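Local structure of serine protease inhibitor 4, isoform B (Drosophila melanogaster, 4P0F) at residues A[178-181]-A[182-185]; A[280-283]-A[284-287]; A[150-153]-A[154-158]. The protein probably inhibits serine and cysteine endopeptidases by the serpin mechanism, in which the cleaved reactive-centre loop inserts into a beta-sheet. All coordinates share one frame; numbering follows the deposited sequence.

Contact 1. Residues A[178-181]-A[182-185]; sequences QFAK and HLTR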
loop_
_atom_site.group_PDB
_atom_site.type_symbol
_atom_site.label_atom_id
_atom_site.label_comp_id
_atom_site.label_asym_id
_atom_site.label_seq_id
_atom_site.Cartn_x
_atom_site.Cartn_y
_atom_site.Cartn_z
ATOM N N GLN A 178 1.447 -5.418 -24.405
ATOM C CA GLN A 178 0.714 -6.547 -23.857
ATOM C C GLN A 178 1.327 -7.873 -24.278
ATOM O O GLN A 178 1.989 -7.974 -25.319
ATOM C CB GLN A 178 -0.748 -6.499 -24.289
ATOM C CG GLN A 178 -1.523 -5.296 -23.777
ATOM C CD GLN A 178 -2.956 -5.297 -24.254
ATOM O OE1 GLN A 178 -3.660 -6.296 -24.123
ATOM N NE2 GLN A 178 -3.394 -4.182 -24.828
ATOM N N PHE A 179 1.095 -8.880 -23.444
ATOM C CA PHE A 179 1.444 -10.253 -23.743
ATOM C C PHE A 179 0.354 -10.832 -24.614
ATOM O O PHE A 179 -0.808 -10.434 -24.511
ATOM C CB PHE A 179 1.572 -11.094 -22.469
ATOM C CG PHE A 179 2.603 -10.593 -21.484
ATOM C CD1 PHE A 179 2.314 -9.551 -20.612
ATOM C CD2 PHE A 179 3.840 -11.201 -21.397
ATOM C CE1 PHE A 179 3.253 -9.115 -19.705
ATOM C CE2 PHE A 179 4.788 -10.755 -20.488
ATOM C CZ PHE A 179 4.492 -9.722 -19.640
ATOM N N ALA A 180 0.739 -11.773 -25.461
ATOM C CA ALA A 180 -0.210 -12.527 -26.257
ATOM C C ALA A 180 -0.703 -13.715 -25.446
ATOM O O ALA A 180 0.085 -14.567 -25.059
ATOM C CB ALA A 180 0.434 -12.990 -27.545
ATOM N N LYS A 181 -2.012 -13.791 -25.218
ATOM C CA LYS A 181 -2.577 -14.890 -24.445
ATOM C C LYS A 181 -2.255 -16.259 -25.037
ATOM O O LYS A 181 -2.041 -17.217 -24.305
ATOM C CB LYS A 181 -4.093 -14.730 -24.326
ATOM C CG LYS A 181 -4.512 -13.520 -23.514
ATOM C CD LYS A 181 -6.028 -13.487 -23.310
ATOM C CE LYS A 181 -6.783 -13.360 -24.624
ATOM N NZ LYS A 181 -6.339 -12.188 -25.429
ATOM N N HIS A 182 -2.226 -16.371 -26.359
ATOM C CA HIS A 182 -2.016 -17.676 -26.965
ATOM C C HIS A 182 -0.580 -18.173 -26.794
ATOM O O HIS A 182 -0.298 -19.320 -27.099
ATOM C CB HIS A 182 -2.393 -17.647 -28.446
ATOM C CG HIS A 182 -1.397 -16.948 -29.314
ATOM N ND1 HIS A 182 -1.431 -15.589 -29.543
ATOM C CD2 HIS A 182 -0.348 -17.423 -30.024
ATOM C CE1 HIS A 182 -0.441 -15.256 -30.352
ATOM N NE2 HIS A 182 0.234 -16.349 -30.655
ATOM N N LEU A 183 0.309 -17.327 -26.273
ATOM C CA LEU A 183 1.704 -17.718 -26.075
ATOM C C LEU A 183 1.984 -18.119 -24.632
ATOM O O LEU A 183 3.069 -18.605 -24.320
ATOM C CB LEU A 183 2.647 -16.579 -26.487
ATOM C CG LEU A 183 2.686 -16.289 -27.998
ATOM C CD1 LEU A 183 3.659 -15.161 -28.297
ATOM C CD2 LEU A 183 3.040 -17.520 -28.824
ATOM N N THR A 184 1.013 -17.921 -23.752
ATOM C CA THR A 184 1.199 -18.281 -22.359
ATOM C C THR A 184 1.237 -19.802 -22.250
ATOM O O THR A 184 0.431 -20.498 -22.863
ATOM C CB THR A 184 0.086 -17.668 -21.498
ATOM O OG1 THR A 184 0.180 -16.245 -21.589
ATOM C CG2 THR A 184 0.187 -18.095 -20.032
ATOM N N ARG A 185 2.205 -20.315 -21.495
ATOM C CA ARG A 185 2.356 -21.757 -21.328
ATOM C C ARG A 185 2.616 -22.088 -19.872
ATOM O O ARG A 185 3.242 -21.300 -19.165
ATOM C CB ARG A 185 3.514 -22.298 -22.170
ATOM C CG ARG A 185 3.378 -22.120 -23.670
ATOM C CD ARG A 185 2.421 -23.120 -24.270
ATOM N NE ARG A 185 2.366 -23.004 -25.730
ATOM C CZ ARG A 185 1.632 -22.104 -26.375
ATOM N NH1 ARG A 185 0.881 -21.252 -25.692
ATOM N NH2 ARG A 185 1.637 -22.059 -27.702
HETATM O O HOH W 1 2.090 -14.767 -23.042
#
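Ala180 aims its methyl group at His182, whose ring comes to it obliquely, CE1 lying 3.7 Å from Ala180 CB. The imidazole is swung there by a chi1 of 75°, which sets CG between the backbone N and the carbonyl carbon. Leu183 CG sits over one face of the same ring, displaced toward its rim. Leu183 also runs back to the alanine, its CD1 4.0 Å from Ala180 CB, so the alanine methyl and the leucine both pack against the imidazole at the surface. The chain here makes a short 3-10 turn in the loop between strands 161-174 and 185-189 of the serpin fold. Leu183 N bonds to Ala180 O at 3.0 Å, and Thr184 N to Lys181 O at 3.2 Å. Ala180 O also accepts a hydrogen bond from a water that donates as well to Thr184 OG1 at 2.8 Å, a hydroxyl further hydrogen-bonded to Glu326. Beyond the turn, Arg185 folds back and grips the backbone with NH1, which lies 2.7 Å from His182 O and 3.0 Å from Thr184 O. Both oxygens lie nearly in the guanidinium plane, which would restrain the rotation of the group.

Contact 2. Residues A[280-283]-A[284-287]; sequences VELS and EVFQ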
loop_
_atom_site.group_PDB
_atom_site.type_symbol
_atom_site.label_atom_id
_atom_site.label_comp_id
_atom_site.label_asym_id
_atom_site.label_seq_id
_atom_site.Cartn_x
_atom_site.Cartn_y
_atom_site.Cartn_z
ATOM N N VAL A 280 -3.809 -7.572 6.915
ATOM C CA VAL A 280 -3.033 -7.495 8.132
ATOM C C VAL A 280 -3.535 -6.362 9.012
ATOM O O VAL A 280 -3.994 -5.331 8.505
ATOM C CB VAL A 280 -1.528 -7.279 7.824
ATOM C CG1 VAL A 280 -1.301 -5.952 7.109
ATOM C CG2 VAL A 280 -0.691 -7.364 9.085
ATOM N N GLU A 281 -3.480 -6.576 10.324
ATOM C CA GLU A 281 -3.716 -5.512 11.283
ATOM C C GLU A 281 -2.319 -4.964 11.617
ATOM O O GLU A 281 -1.418 -5.725 11.986
ATOM C CB GLU A 281 -4.480 -6.022 12.519
ATOM C CG GLU A 281 -5.118 -4.922 13.371
ATOM C CD GLU A 281 -4.112 -4.155 14.191
ATOM O OE1 GLU A 281 -3.107 -4.760 14.597
ATOM O OE2 GLU A 281 -4.330 -2.953 14.442
ATOM N N LEU A 282 -2.136 -3.661 11.429
ATOM C CA LEU A 282 -0.795 -3.063 11.365
ATOM C C LEU A 282 -0.253 -2.515 12.692
ATOM O O LEU A 282 0.807 -1.896 12.703
ATOM C CB LEU A 282 -0.794 -1.936 10.329
ATOM C CG LEU A 282 -0.794 -2.355 8.857
ATOM C CD1 LEU A 282 -1.002 -1.160 7.968
ATOM C CD2 LEU A 282 0.524 -3.039 8.495
ATOM N N SER A 283 -0.950 -2.750 13.808
ATOM C CA SER A 283 -0.501 -2.215 15.097
ATOM C C SER A 283 0.921 -2.650 15.432
ATOM O O SER A 283 1.742 -1.844 15.875
ATOM C CB SER A 283 -1.436 -2.657 16.231
ATOM O OG SER A 283 -2.697 -2.027 16.109
ATOM N N GLU A 284 1.207 -3.932 15.230
ATOM C CA GLU A 284 2.517 -4.468 15.555
ATOM C C GLU A 284 3.604 -3.829 14.682
ATOM O O GLU A 284 4.672 -3.472 15.190
ATOM C CB GLU A 284 2.514 -5.988 15.401
ATOM C CG GLU A 284 3.793 -6.671 15.863
ATOM C CD GLU A 284 3.778 -8.166 15.594
ATOM O OE1 GLU A 284 2.677 -8.748 15.532
ATOM O OE2 GLU A 284 4.864 -8.757 15.429
ATOM N N VAL A 285 3.333 -3.667 13.390
ATOM C CA VAL A 285 4.286 -3.024 12.482
ATOM C C VAL A 285 4.561 -1.590 12.953
ATOM O O VAL A 285 5.720 -1.173 13.043
ATOM C CB VAL A 285 3.774 -3.017 11.021
ATOM C CG1 VAL A 285 4.546 -2.023 10.161
ATOM C CG2 VAL A 285 3.872 -4.410 10.429
ATOM N N PHE A 286 3.507 -0.848 13.276
ATOM C CA PHE A 286 3.688 0.537 13.727
ATOM C C PHE A 286 4.471 0.608 15.026
ATOM O O PHE A 286 5.313 1.488 15.196
ATOM C CB PHE A 286 2.348 1.239 13.895
ATOM C CG PHE A 286 1.842 1.875 12.638
ATOM C CD1 PHE A 286 1.538 1.109 11.530
ATOM C CD2 PHE A 286 1.654 3.237 12.568
ATOM C CE1 PHE A 286 1.067 1.700 10.379
ATOM C CE2 PHE A 286 1.192 3.828 11.423
ATOM C CZ PHE A 286 0.894 3.051 10.320
ATOM N N GLN A 287 4.203 -0.313 15.947
ATOM C CA GLN A 287 4.964 -0.366 17.182
ATOM C C GLN A 287 6.446 -0.627 16.921
ATOM O O GLN A 287 7.321 0.011 17.521
ATOM C CB GLN A 287 4.388 -1.438 18.099
ATOM C CG GLN A 287 3.028 -1.048 18.667
ATOM C CD GLN A 287 2.317 -2.205 19.326
ATOM O OE1 GLN A 287 2.596 -3.370 19.033
ATOM N NE2 GLN A 287 1.402 -1.894 20.230
HETATM O O HOH W 2 1.304 -5.592 12.272
HETATM O O HOH W 3 -0.792 -6.178 14.973
#
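The first turn of helix 283-288 springs directly from the end of strand 263-281, and Leu282, at the N-cap, meets Val285 and Phe286 across it. Phe286 N bonds to Leu282 O at 3.0 Å. The same oxygen lies at the edge of the Phe286 ring, near its plane, 3.3 Å from Phe286 CD1. Leu282 CB is also 4.0 Å from Phe286 CD1, while Leu282 and Val285 lie side by side pointing the same way, CD2 of the leucine 4.1 Å from CG2 of the valine. In the serpin fold Leu282 and Phe286 both reach Ile316 of strand 311-324 and Ile41 of helix 38-49, while Val285 touches Lys24 and Leu25 of helix 6-28. A leucine cannot cap a helix with its side chain, and the preceding glutamate takes part of that role. Glu281 OE1 accepts a hydrogen bond from Ser283 N from above the carboxylate plane at 3.1 Å, and its OE2 receives the Ser283 hydroxyl on the syn lone pair, OG to OE2 measuring 2.5 Å; OE2 is also bonded by Ile316 N. One water, 3.0 Å from Glu284 N, links that amide to Glu281 OE1, and another links Val285 N to Glu281 O. Gln287 N closes on Ser283 O, and Gln287 CG packs 3.2 Å from that oxygen.

Contact 3. Residues A[150-153]-A[154-158]; sequences DLVP and ADVLN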
loop_
_atom_site.group_PDB
_atom_site.type_symbol
_atom_site.label_atom_id
_atom_site.label_comp_id
_atom_site.label_asym_id
_atom_site.label_seq_id
_atom_site.Cartn_x
_atom_site.Cartn_y
_atom_site.Cartn_z
ATOM N N ASP A 150 -15.219 -6.318 3.206
ATOM C CA ASP A 150 -15.169 -6.446 4.657
ATOM C C ASP A 150 -13.886 -5.894 5.266
ATOM O O ASP A 150 -13.271 -6.555 6.106
ATOM C CB ASP A 150 -15.323 -7.913 5.071
ATOM C CG ASP A 150 -15.645 -8.077 6.558
ATOM O OD1 ASP A 150 -16.378 -7.231 7.117
ATOM O OD2 ASP A 150 -15.158 -9.050 7.170
ATOM N N LEU A 151 -13.488 -4.686 4.876
ATOM C CA LEU A 151 -12.254 -4.098 5.409
ATOM C C LEU A 151 -12.274 -4.037 6.932
ATOM O O LEU A 151 -11.375 -4.558 7.589
ATOM C CB LEU A 151 -12.022 -2.692 4.849
ATOM C CG LEU A 151 -10.758 -1.994 5.381
ATOM C CD1 LEU A 151 -9.519 -2.656 4.837
ATOM C CD2 LEU A 151 -10.757 -0.523 5.063
ATOM N N VAL A 152 -13.299 -3.390 7.488
ATOM C CA VAL A 152 -13.395 -3.186 8.929
ATOM C C VAL A 152 -14.469 -4.088 9.512
ATOM O O VAL A 152 -15.646 -3.851 9.282
ATOM C CB VAL A 152 -13.718 -1.722 9.271
ATOM C CG1 VAL A 152 -13.713 -1.516 10.783
ATOM C CG2 VAL A 152 -12.719 -0.793 8.598
ATOM N N PRO A 153 -14.073 -5.131 10.261
ATOM C CA PRO A 153 -15.104 -6.036 10.787
ATOM C C PRO A 153 -15.962 -5.370 11.840
ATOM O O PRO A 153 -15.474 -4.508 12.572
ATOM C CB PRO A 153 -14.301 -7.187 11.410
ATOM C CG PRO A 153 -12.898 -7.002 10.966
ATOM C CD PRO A 153 -12.719 -5.559 10.649
ATOM N N ALA A 154 -17.222 -5.777 11.930
ATOM C CA ALA A 154 -18.125 -5.220 12.916
ATOM C C ALA A 154 -17.583 -5.428 14.322
ATOM O O ALA A 154 -17.831 -4.602 15.200
ATOM C CB ALA A 154 -19.506 -5.844 12.787
ATOM N N ASP A 155 -16.822 -6.502 14.536
ATOM C CA ASP A 155 -16.442 -6.857 15.899
ATOM C C ASP A 155 -15.263 -6.039 16.446
ATOM O O ASP A 155 -14.869 -6.244 17.596
ATOM C CB ASP A 155 -16.166 -8.374 16.039
ATOM C CG ASP A 155 -15.005 -8.898 15.191
ATOM O OD1 ASP A 155 -14.189 -8.137 14.630
ATOM O OD2 ASP A 155 -14.899 -10.144 15.121
ATOM N N VAL A 156 -14.742 -5.088 15.673
ATOM C CA VAL A 156 -13.775 -4.123 16.245
ATOM C C VAL A 156 -14.394 -2.747 16.478
ATOM O O VAL A 156 -13.691 -1.813 16.877
ATOM C CB VAL A 156 -12.512 -3.941 15.366
ATOM C CG1 VAL A 156 -11.822 -5.267 15.153
ATOM C CG2 VAL A 156 -12.830 -3.263 14.047
ATOM N N LEU A 157 -15.701 -2.640 16.248
ATOM C CA LEU A 157 -16.454 -1.407 16.449
ATOM C C LEU A 157 -17.473 -1.594 17.561
ATOM O O LEU A 157 -18.091 -2.648 17.653
ATOM C CB LEU A 157 -17.174 -0.991 15.158
ATOM C CG LEU A 157 -16.297 -0.811 13.917
ATOM C CD1 LEU A 157 -17.135 -0.407 12.708
ATOM C CD2 LEU A 157 -15.198 0.207 14.153
ATOM N N ASN A 158 -17.655 -0.566 18.387
ATOM C CA ASN A 158 -18.695 -0.579 19.416
ATOM C C ASN A 158 -19.013 0.839 19.889
ATOM O O ASN A 158 -18.578 1.808 19.276
ATOM C CB ASN A 158 -18.283 -1.473 20.597
ATOM C CG ASN A 158 -17.032 -0.981 21.325
ATOM O OD1 ASN A 158 -16.696 0.200 21.306
ATOM N ND2 ASN A 158 -16.339 -1.906 21.976
HETATM O O HOH W 4 -18.305 -7.511 9.865
#
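A chi1 of -176° turns CG1 of Val152 opposite the backbone nitrogen, bringing this methyl against Val156 and Leu157. Val156 answers with CG2: its chi1 of -57° puts CG1 opposite the carbonyl carbon and leaves CG2 between the backbone N and the carbonyl carbon, and the two valines cross at about a right angle with CG1 of Val152 3.8 Å from CG2 of Val156. Leu157 also comes across Val152 at about a right angle, its CD2 4.1 Å from Val152 CG1. Trimming Leu157 to an alanine would probably open a gap beside Val152 CG1 and leave that methyl with Val156 as its main apolar neighbour in the turn. The side chains are gathered by a 3-10 turn spanning 154-156: Val156 N reaches Pro153 O at 3.2 Å in an almost linear bond (170°), and Leu157 N bonds to Ala154 O. Val156 CG2 lies 3.3 Å from the same Pro153 O. On another side of the proline, Asp155 OD1 abuts Pro153 CB at 3.4 Å. Ala154 N, at the start of the turn, is taken by a water at 2.9 Å, which makes a further weak bond to Asp150 OD1. The segment is the return from helix 129-143, helix F of the serpins, to strand 161-174: Val152 rests on Ile136 of the helix and gives its backbone N to Asn137, Leu157 lies on Val164 of the strand, and Pro153 touches Ile317 of strand 311-324.

Along the chain contact 3 comes first, then contact 1, then contact 2. Strand 161-174 separates the first two: contact 3 leads into it and contact 1 follows it, and their centres are 41 Å apart. Contact 1 lies on the surface, on the opposite side of the chain's centre from contact 2, 39 Å away between centres. Contacts 2 and 3 are closer, about 7 Å between nearest atoms, and both pack on strand 311-324, contact 2 through Ile316 and contact 3 through Ile317, adjacent residues that, in a regular strand, would face opposite sides. Between strands 161-174 and 311-324 runs strand 328-341, consistent with the inserted reactive-centre loop of a cleaved serpin.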